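Local coordinates for protein dual function macrocyclase-peptidase POPB (Galerina marginata, PDB 5N4B) that cleaves toxin precursor peptides on the C-terminal side of prolines and joins the excised segment into a macrocycle during amanitin biosynthesis, at residues G10-T15 / A56-S61; D22-A27 / L608-K613; I385-K390 / A431-T436. The protein carries 1 engineered substitution. All coordinates share one frame; numbering follows the deposited sequence.

Interaction 1 of 3, residues G10-T15 / A56-S61; sequences GNYPST and ADLAQS
Leu58, on helix 46-64, makes all the direct contact of 56-61 with the irregular segment 10-15, which it meets through Tyr12, Pro13 and the backbone of Asn11; the surface buried between the segments is 117 Å². Within the helix, the carbonyl oxygen O of Ala56 accepts from Gln60 N at 2.9 Å; the next bond of the same i to i+4 series joins Ser61 N to Asp57 O at 2.8 Å. Both bonds span Leu58 and place it within regular helix. At Leu58 the CB points at the loop, and CG stands anti to the backbone N (chi1 -176°), which directs the branch to the loop, while chi2 (70°) brings the methyl CD2 forward. There CD2 lies 3.8 Å from Tyr12 CD1, reaching the phenol at its edge, close to the ring plane, and the two side chains cross at nearly a right angle. The same methyl is 4.1 Å from Pro13 CD, and it comes loosely near the carbonyl O of Asn11, which lies 4.3 Å from Leu58 CD2.

The contact joins the N-terminal arm, ahead of the propeller blades, to a helix packed against the alpha/beta-hydrolase domain of this prolyl oligopeptidase fold: Leu58 also touches Leu689 of the edge strand 688-693, and the Tyr12 hydroxyl is hydrogen-bonded to Leu688 N. Further along, Ala59 likewise packs on Leu689, whereas Gln60 turns to polar partners, its OE1 bonding Lys710 and its NE2 bonding Asp64.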
loop_
_atom_site.group_PDB
_atom_site.type_symbol
_atom_site.label_atom_id
_atom_site.label_comp_id
_atom_site.label_asym_id
_atom_site.label_seq_id
_atom_site.Cartn_x
_atom_site.Cartn_y
_atom_site.Cartn_z
ATOM N N GLY A 10 -17.932 28.714 14.175
ATOM C CA GLY A 10 -17.760 29.057 15.583
ATOM C C GLY A 10 -18.454 28.161 16.579
ATOM O O GLY A 10 -18.638 28.558 17.740
ATOM N N ASN A 11 -18.843 26.972 16.176
ATOM C CA ASN A 11 -19.592 26.071 17.046
ATOM C C ASN A 11 -18.876 24.750 17.243
ATOM O O ASN A 11 -19.501 23.674 17.263
ATOM C CB ASN A 11 -20.982 25.808 16.486
ATOM C CG ASN A 11 -21.859 27.026 16.538
ATOM O OD1 ASN A 11 -22.087 27.597 17.610
ATOM N ND2 ASN A 11 -22.336 27.461 15.372
ATOM N N TYR A 12 -17.555 24.804 17.389
ATOM C CA TYR A 12 -16.830 23.569 17.511
ATOM C C TYR A 12 -16.839 23.101 18.958
ATOM O O TYR A 12 -17.095 23.890 19.904
ATOM C CB TYR A 12 -15.396 23.745 17.001
ATOM C CG TYR A 12 -15.347 24.041 15.526
ATOM C CD1 TYR A 12 -15.780 23.087 14.590
ATOM C CD2 TYR A 12 -14.846 25.227 15.047
ATOM C CE1 TYR A 12 -15.779 23.326 13.269
ATOM C CE2 TYR A 12 -14.827 25.500 13.666
ATOM C CZ TYR A 12 -15.287 24.517 12.767
ATOM O OH TYR A 12 -15.292 24.739 11.412
ATOM N N PRO A 13 -16.617 21.820 19.164
ATOM C CA PRO A 13 -16.582 21.276 20.519
ATOM C C PRO A 13 -15.579 21.963 21.429
ATOM O O PRO A 13 -14.463 22.335 21.029
ATOM C CB PRO A 13 -16.200 19.803 20.286
ATOM C CG PRO A 13 -16.720 19.487 18.938
ATOM C CD PRO A 13 -16.423 20.761 18.158
ATOM N N SER A 14 -15.984 22.100 22.689
ATOM C CA SER A 14 -15.104 22.597 23.738
ATOM C C SER A 14 -13.909 21.664 23.883
ATOM O O SER A 14 -14.065 20.460 24.057
ATOM C CB SER A 14 -15.910 22.625 25.041
ATOM O OG SER A 14 -15.088 22.961 26.147
ATOM N N THR A 15 -12.715 22.221 23.758
ATOM C CA THR A 15 -11.482 21.429 23.699
ATOM C C THR A 15 -10.460 22.062 24.622
ATOM O O THR A 15 -9.925 23.134 24.322
ATOM C CB THR A 15 -10.950 21.341 22.283
ATOM O OG1 THR A 15 -11.997 20.851 21.460
ATOM C CG2 THR A 15 -9.769 20.378 22.173
ATOM N N ALA A 56 -17.377 13.647 15.982
ATOM C CA ALA A 56 -17.989 12.738 15.022
ATOM C C ALA A 56 -19.473 13.057 14.844
ATOM O O ALA A 56 -19.974 13.034 13.705
ATOM C CB ALA A 56 -17.784 11.281 15.457
ATOM N N ASP A 57 -20.143 13.460 15.915
ATOM C CA ASP A 57 -21.543 13.868 15.846
ATOM C C ASP A 57 -21.687 15.141 15.034
ATOM O O ASP A 57 -22.612 15.250 14.213
ATOM C CB ASP A 57 -22.110 14.087 17.259
ATOM C CG ASP A 57 -22.338 12.779 18.052
ATOM O OD1 ASP A 57 -22.219 11.659 17.488
ATOM O OD2 ASP A 57 -22.622 12.909 19.287
ATOM N N LEU A 58 -20.776 16.115 15.219
ATOM C CA LEU A 58 -20.810 17.338 14.405
ATOM C C LEU A 58 -20.614 17.019 12.940
ATOM O O LEU A 58 -21.304 17.580 12.065
ATOM C CB LEU A 58 -19.749 18.337 14.882
ATOM C CG LEU A 58 -19.687 19.702 14.212
ATOM C CD1 LEU A 58 -20.903 20.507 14.597
ATOM C CD2 LEU A 58 -18.443 20.411 14.654
ATOM N N ALA A 59 -19.641 16.176 12.629
ATOM C CA ALA A 59 -19.391 15.865 11.233
ATOM C C ALA A 59 -20.610 15.189 10.624
ATOM O O ALA A 59 -21.026 15.527 9.509
ATOM C CB ALA A 59 -18.183 14.962 11.092
ATOM N N GLN A 60 -21.183 14.198 11.334
ATOM C CA GLN A 60 -22.335 13.505 10.777
ATOM C C GLN A 60 -23.541 14.429 10.662
ATOM O O GLN A 60 -24.285 14.345 9.684
ATOM C CB GLN A 60 -22.725 12.295 11.626
ATOM C CG GLN A 60 -23.857 11.471 10.994
ATOM C CD GLN A 60 -23.454 10.930 9.675
ATOM O OE1 GLN A 60 -22.479 10.157 9.573
ATOM N NE2 GLN A 60 -24.134 11.354 8.632
ATOM N N SER A 61 -23.725 15.338 11.624
ATOM C CA SER A 61 -24.813 16.301 11.528
ATOM C C SER A 61 -24.652 17.161 10.263
ATOM O O SER A 61 -25.637 17.522 9.600
ATOM C CB SER A 61 -24.890 17.162 12.789
ATOM O OG SER A 61 -25.844 18.196 12.628
#

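Interaction 2 of 3, residues D22-A27 / L608-K613; sequences DTYQSA and LLKFHK
This is a mixed apolar and water-bridged contact between the N-terminal hairpin strand 21-26 and the segment 608-613, a loop ending in a short 3-10 turn, which follows strand 598-602 in the hydrolase domain. Tyr24 carries most of it. Leu609 CD1 lies over one face of its ring, 4.2 Å from the ring centroid and 25° off the normal, a CH-pi contact displaced toward the rim. Nearer the end of the ring, Leu609 CB is 3.8 Å from Tyr24 CZ and 3.4 Å from the hydroxyl OH. Lys610 crosses the phenol at about a right angle, its CG 3.6 Å from Tyr24 OH.

Chain positions almost 600 residues apart thereby meet: the two-stranded antiparallel hairpin 21-26/30-35 lies against the alpha/beta-hydrolase domain, where Phe633 of helix 630-636 packs on both Tyr24 and Leu609. The charged ends are linked indirectly. Asp22 OD2 and Lys610 NZ are 4.6 Å apart, too far for a salt bridge, but a water donates to Asp22 OD2 at 2.5 Å and accepts from Lys610 NZ at 2.6 Å. The lysine chain bends at chi3 (67°) on its way to that water; its NZ also forms a salt bridge with Glu42, while Asp22 OD1 bonds His20.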
loop_
_atom_site.group_PDB
_atom_site.type_symbol
_atom_site.label_atom_id
_atom_site.label_comp_id
_atom_site.label_asym_id
_atom_site.label_seq_id
_atom_site.Cartn_x
_atom_site.Cartn_y
_atom_site.Cartn_z
ATOM N N ASP A 22 6.935 21.418 25.356
ATOM C CA ASP A 22 8.121 20.631 25.082
ATOM C C ASP A 22 9.190 21.567 24.560
ATOM O O ASP A 22 8.890 22.485 23.794
ATOM C CB ASP A 22 7.843 19.586 24.000
ATOM C CG ASP A 22 6.740 18.619 24.388
ATOM O OD1 ASP A 22 6.960 17.899 25.381
ATOM O OD2 ASP A 22 5.715 18.553 23.656
ATOM N N THR A 23 10.434 21.328 24.971
ATOM C CA THR A 23 11.556 22.153 24.555
ATOM C C THR A 23 12.458 21.343 23.642
ATOM O O THR A 23 12.859 20.224 23.972
ATOM C CB THR A 23 12.318 22.715 25.761
ATOM O OG1 THR A 23 11.433 23.556 26.508
ATOM C CG2 THR A 23 13.525 23.538 25.293
ATOM N N TYR A 24 12.713 21.901 22.465
ATOM C CA TYR A 24 13.551 21.312 21.430
ATOM C C TYR A 24 14.819 22.136 21.274
ATOM O O TYR A 24 14.874 23.306 21.661
ATOM C CB TYR A 24 12.788 21.267 20.086
ATOM C CG TYR A 24 11.589 20.348 20.105
ATOM C CD1 TYR A 24 10.381 20.789 20.584
ATOM C CD2 TYR A 24 11.687 19.042 19.651
ATOM C CE1 TYR A 24 9.284 19.940 20.622
ATOM C CE2 TYR A 24 10.599 18.188 19.676
ATOM C CZ TYR A 24 9.418 18.636 20.170
ATOM O OH TYR A 24 8.358 17.777 20.187
ATOM N N GLN A 25 15.836 21.495 20.738
ATOM C CA GLN A 25 17.082 22.164 20.364
ATOM C C GLN A 25 17.126 22.428 18.867
ATOM O O GLN A 25 16.979 21.496 18.065
ATOM C CB GLN A 25 18.303 21.347 20.772
ATOM C CG GLN A 25 18.391 21.018 22.240
ATOM C CD GLN A 25 18.334 22.261 23.128
ATOM O OE1 GLN A 25 17.674 22.249 24.177
ATOM N NE2 GLN A 25 19.002 23.339 22.704
ATOM N N SER A 26 17.332 23.693 18.495
ATOM C CA SER A 26 17.488 24.152 17.120
ATOM C C SER A 26 18.935 24.542 16.863
ATOM O O SER A 26 19.552 25.243 17.670
ATOM C CB SER A 26 16.619 25.384 16.914
ATOM O OG SER A 26 16.977 26.138 15.800
ATOM N N ALA A 27 19.481 24.136 15.723
ATOM C CA ALA A 27 20.847 24.549 15.445
ATOM C C ALA A 27 20.931 26.053 15.278
ATOM O O ALA A 27 21.878 26.680 15.785
ATOM C CB ALA A 27 21.386 23.810 14.225
ATOM N N LEU A 608 4.881 16.462 13.131
ATOM C CA LEU A 608 6.190 16.014 12.666
ATOM C C LEU A 608 7.289 16.219 13.712
ATOM O O LEU A 608 8.442 15.848 13.455
ATOM C CB LEU A 608 6.599 16.709 11.375
ATOM C CG LEU A 608 6.021 16.250 10.080
ATOM C CD1 LEU A 608 6.698 17.012 8.944
ATOM C CD2 LEU A 608 6.212 14.762 9.852
ATOM N N LEU A 609 6.962 16.783 14.879
ATOM C CA LEU A 609 7.916 16.830 15.978
ATOM C C LEU A 609 7.875 15.600 16.864
ATOM O O LEU A 609 8.879 15.298 17.508
ATOM C CB LEU A 609 7.745 18.084 16.842
ATOM C CG LEU A 609 7.982 19.400 16.128
ATOM C CD1 LEU A 609 7.790 20.541 17.084
ATOM C CD2 LEU A 609 9.338 19.449 15.505
ATOM N N LYS A 610 6.770 14.845 16.863
ATOM C CA LYS A 610 6.624 13.697 17.763
ATOM C C LYS A 610 6.319 12.384 17.036
ATOM O O LYS A 610 6.104 11.370 17.702
ATOM C CB LYS A 610 5.549 13.980 18.834
ATOM C CG LYS A 610 5.844 15.164 19.785
ATOM C CD LYS A 610 4.806 15.292 20.968
ATOM C CE LYS A 610 4.891 14.135 21.941
ATOM N NZ LYS A 610 4.010 14.329 23.164
ATOM N N PHE A 611 6.333 12.353 15.709
ATOM C CA PHE A 611 5.914 11.149 14.994
ATOM C C PHE A 611 6.749 9.934 15.392
ATOM O O PHE A 611 6.254 8.802 15.348
ATOM C CB PHE A 611 6.021 11.359 13.468
ATOM C CG PHE A 611 7.466 11.462 12.961
ATOM C CD1 PHE A 611 8.184 10.333 12.660
ATOM C CD2 PHE A 611 8.102 12.689 12.839
ATOM C CE1 PHE A 611 9.519 10.392 12.259
ATOM C CE2 PHE A 611 9.423 12.759 12.463
ATOM C CZ PHE A 611 10.137 11.615 12.138
ATOM N N HIS A 612 8.019 10.139 15.743
ATOM C CA HIS A 612 8.925 9.042 16.035
ATOM C C HIS A 612 8.735 8.463 17.422
ATOM O O HIS A 612 9.413 7.478 17.743
ATOM C CB HIS A 612 10.366 9.477 15.817
ATOM C CG HIS A 612 10.796 10.591 16.695
ATOM N ND1 HIS A 612 10.068 11.751 16.837
ATOM C CD2 HIS A 612 11.915 10.751 17.444
ATOM C CE1 HIS A 612 10.686 12.558 17.684
ATOM N NE2 HIS A 612 11.816 11.979 18.055
ATOM N N LYS A 613 7.837 9.021 18.213
ATOM C CA LYS A 613 7.564 8.577 19.582
ATOM C C LYS A 613 6.391 7.610 19.676
ATOM O O LYS A 613 6.060 7.161 20.780
ATOM C CB LYS A 613 7.283 9.779 20.467
ATOM C CG LYS A 613 8.375 10.852 20.572
ATOM C CD LYS A 613 9.666 10.285 20.987
ATOM C CE LYS A 613 10.597 11.348 21.551
ATOM N NZ LYS A 613 11.649 10.650 22.336
HETATM O O HOH W 1 3.839 16.884 23.758
#

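Interaction 3 of 3, residues I385-K390 / A431-T436; sequences IYLYSK and ARYDFT
Two successive blades of the beta-propeller pack face to face here, through Leu387 on one four-stranded antiparallel sheet, Tyr433 on the next and Phe435 just past the end of the Tyr433 strand. The evidence is in the spacing: the nearest CA atoms, those of Leu387 and Tyr433, are 10.1 Å apart, a distance bridged by side chains rather than by strand pairing. CG of Leu387 lies anti to the backbone N (chi1 -180°), and the two methyls divide the aromatic partners between them. CD2 goes to the phenol end of Tyr433, 3.5 Å from OH and 3.8 Å from CZ; the side chains cross at about a right angle. CD1 goes to Phe435, where it lies 4.0 Å from CZ. Both methyls come at their rings obliquely.

The two aromatics also pack on each other. The ring of Tyr433 turns its CE1 to one face of Phe435, 3.5 Å above the plane and over the ring centre, while Phe435 CG lies in the plane of the Tyr433 ring at its edge. At the end of the strand, Asp434 OD1 accepts from Thr436 N at 2.9 Å in an Asx turn, from above the carboxylate plane, and from Thr436 OG1 at 2.8 Å on the syn side. Both donors reach OD1 from the same face of that plane.

All three contact residues are buried. The Tyr433 hydroxyl is satisfied by Arg442, and Phe417 of strand 416-423 meets the Tyr433 ring and also touches the Phe435 side chain. Strand 382-388 sits between 372-379 and 394-398 in its blade, with Leu387 bonded through its backbone to Leu395 and Thr396; strand 426-434 sits between 416-423 and 443-448 in the following one.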
loop_
_atom_site.group_PDB
_atom_site.type_symbol
_atom_site.label_atom_id
_atom_site.label_comp_id
_atom_site.label_asym_id
_atom_site.label_seq_id
_atom_site.Cartn_x
_atom_site.Cartn_y
_atom_site.Cartn_z
ATOM N N ILE A 385 6.292 -4.260 -20.411
ATOM C CA ILE A 385 6.642 -5.638 -20.080
ATOM C C ILE A 385 7.522 -6.211 -21.169
ATOM O O ILE A 385 7.169 -6.148 -22.348
ATOM C CB ILE A 385 5.376 -6.490 -19.882
ATOM C CG1 ILE A 385 4.401 -5.822 -18.883
ATOM C CG2 ILE A 385 5.783 -7.877 -19.394
ATOM C CD1 ILE A 385 3.198 -5.251 -19.541
ATOM N N TYR A 386 8.634 -6.841 -20.777
ATOM C CA TYR A 386 9.588 -7.435 -21.724
ATOM C C TYR A 386 9.947 -8.848 -21.299
ATOM O O TYR A 386 10.082 -9.135 -20.116
ATOM C CB TYR A 386 10.884 -6.599 -21.844
ATOM C CG TYR A 386 10.633 -5.207 -22.354
ATOM C CD1 TYR A 386 10.329 -4.185 -21.480
ATOM C CD2 TYR A 386 10.619 -4.931 -23.689
ATOM C CE1 TYR A 386 10.068 -2.912 -21.950
ATOM C CE2 TYR A 386 10.403 -3.677 -24.162
ATOM C CZ TYR A 386 10.102 -2.668 -23.297
ATOM O OH TYR A 386 9.809 -1.414 -23.809
ATOM N N LEU A 387 10.216 -9.697 -22.295
ATOM C CA LEU A 387 10.757 -11.034 -22.117
ATOM C C LEU A 387 12.230 -11.005 -22.502
ATOM O O LEU A 387 12.575 -10.471 -23.563
ATOM C CB LEU A 387 9.979 -12.022 -22.988
ATOM C CG LEU A 387 10.446 -13.451 -22.878
ATOM C CD1 LEU A 387 10.166 -14.037 -21.495
ATOM C CD2 LEU A 387 9.710 -14.271 -23.956
ATOM N N TYR A 388 13.060 -11.565 -21.659
ATOM C CA TYR A 388 14.508 -11.698 -21.854
ATOM C C TYR A 388 14.923 -13.161 -21.856
ATOM O O TYR A 388 14.363 -13.991 -21.132
ATOM C CB TYR A 388 15.273 -11.046 -20.710
ATOM C CG TYR A 388 15.313 -9.541 -20.756
ATOM C CD1 TYR A 388 14.223 -8.773 -20.354
ATOM C CD2 TYR A 388 16.433 -8.884 -21.208
ATOM C CE1 TYR A 388 14.254 -7.405 -20.444
ATOM C CE2 TYR A 388 16.476 -7.477 -21.268
ATOM C CZ TYR A 388 15.379 -6.774 -20.864
ATOM O OH TYR A 388 15.438 -5.393 -20.948
ATOM N N SER A 389 15.923 -13.474 -22.657
ATOM C CA SER A 389 16.505 -14.800 -22.666
ATOM C C SER A 389 17.501 -14.994 -21.548
ATOM O O SER A 389 17.890 -14.067 -20.842
ATOM C CB SER A 389 17.231 -15.015 -24.000
ATOM O OG SER A 389 18.465 -14.264 -24.035
ATOM N N LYS A 390 17.976 -16.239 -21.429
ATOM C CA LYS A 390 18.995 -16.578 -20.454
ATOM C C LYS A 390 20.289 -15.810 -20.702
ATOM O O LYS A 390 21.062 -15.629 -19.769
ATOM C CB LYS A 390 19.258 -18.096 -20.520
ATOM C CG LYS A 390 19.908 -18.601 -21.811
ATOM C CD LYS A 390 20.217 -20.108 -21.766
ATOM C CE LYS A 390 21.015 -20.532 -22.977
ATOM N NZ LYS A 390 21.109 -22.005 -23.006
ATOM N N ALA A 431 -3.407 -11.572 -18.485
ATOM C CA ALA A 431 -2.814 -12.120 -19.695
ATOM C C ALA A 431 -1.949 -13.309 -19.338
ATOM O O ALA A 431 -1.437 -13.419 -18.225
ATOM C CB ALA A 431 -1.964 -11.075 -20.401
ATOM N N ARG A 432 -1.830 -14.231 -20.303
ATOM C CA ARG A 432 -1.080 -15.472 -20.143
ATOM C C ARG A 432 -0.051 -15.574 -21.249
ATOM O O ARG A 432 -0.369 -15.351 -22.416
ATOM C CB ARG A 432 -2.003 -16.682 -20.192
ATOM C CG ARG A 432 -1.304 -18.030 -19.992
ATOM C CD ARG A 432 -2.305 -19.196 -19.772
ATOM N NE ARG A 432 -3.111 -19.355 -20.966
ATOM C CZ ARG A 432 -2.966 -20.323 -21.870
ATOM N NH1 ARG A 432 -2.091 -21.316 -21.714
ATOM N NH2 ARG A 432 -3.752 -20.300 -22.934
ATOM N N TYR A 433 1.138 -16.018 -20.878
ATOM C CA TYR A 433 2.195 -16.353 -21.819
ATOM C C TYR A 433 2.495 -17.834 -21.634
ATOM O O TYR A 433 2.879 -18.261 -20.535
ATOM C CB TYR A 433 3.439 -15.509 -21.598
ATOM C CG TYR A 433 4.488 -15.674 -22.687
ATOM C CD1 TYR A 433 5.377 -16.730 -22.660
ATOM C CD2 TYR A 433 4.560 -14.786 -23.745
ATOM C CE1 TYR A 433 6.319 -16.921 -23.651
ATOM C CE2 TYR A 433 5.522 -14.968 -24.763
ATOM C CZ TYR A 433 6.382 -16.017 -24.685
ATOM O OH TYR A 433 7.310 -16.190 -25.676
ATOM N N ASP A 434 2.341 -18.614 -22.718
ATOM C CA ASP A 434 2.501 -20.068 -22.675
ATOM C C ASP A 434 3.673 -20.449 -23.567
ATOM O O ASP A 434 3.554 -20.404 -24.797
ATOM C CB ASP A 434 1.207 -20.710 -23.163
ATOM C CG ASP A 434 1.274 -22.226 -23.255
ATOM O OD1 ASP A 434 2.291 -22.808 -22.849
ATOM O OD2 ASP A 434 0.254 -22.798 -23.731
ATOM N N PHE A 435 4.799 -20.855 -22.939
ATOM C CA PHE A 435 6.005 -21.190 -23.699
ATOM C C PHE A 435 5.806 -22.444 -24.548
ATOM O O PHE A 435 6.579 -22.650 -25.473
ATOM C CB PHE A 435 7.200 -21.416 -22.785
ATOM C CG PHE A 435 7.840 -20.168 -22.246
ATOM C CD1 PHE A 435 8.854 -19.545 -22.924
ATOM C CD2 PHE A 435 7.385 -19.617 -21.062
ATOM C CE1 PHE A 435 9.456 -18.388 -22.405
ATOM C CE2 PHE A 435 7.964 -18.456 -20.538
ATOM C CZ PHE A 435 9.017 -17.861 -21.218
ATOM N N THR A 436 4.820 -23.290 -24.238
ATOM C CA THR A 436 4.603 -24.508 -25.003
ATOM C C THR A 436 3.833 -24.275 -26.298
ATOM O O THR A 436 3.772 -25.186 -27.134
ATOM C CB THR A 436 3.877 -25.607 -24.195
ATOM O OG1 THR A 436 2.499 -25.304 -24.057
ATOM C CG2 THR A 436 4.465 -25.820 -22.838
#

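Interaction 3 is the buried contact of the set and joins two neighbouring propeller blades through a leucine and two aromatics. Interaction 1 lies at the surface and interaction 2 is partly buried; both tie N-terminal parts of the chain to the hydrolase side of the molecule, the first both through helix 46-64 and by direct contacts of the loop, the second directly. Their centres are about 30 Å apart, and interaction 3 lies across the chain's centre from both, about 58 and 52 Å away between centres. Each pairs leucine with tyrosine, but the methyl meets the ring at its edge in interaction 1, over its face in interaction 2 and obliquely in interaction 3. Among the three, interaction 2 adds a water-bridged charged pair.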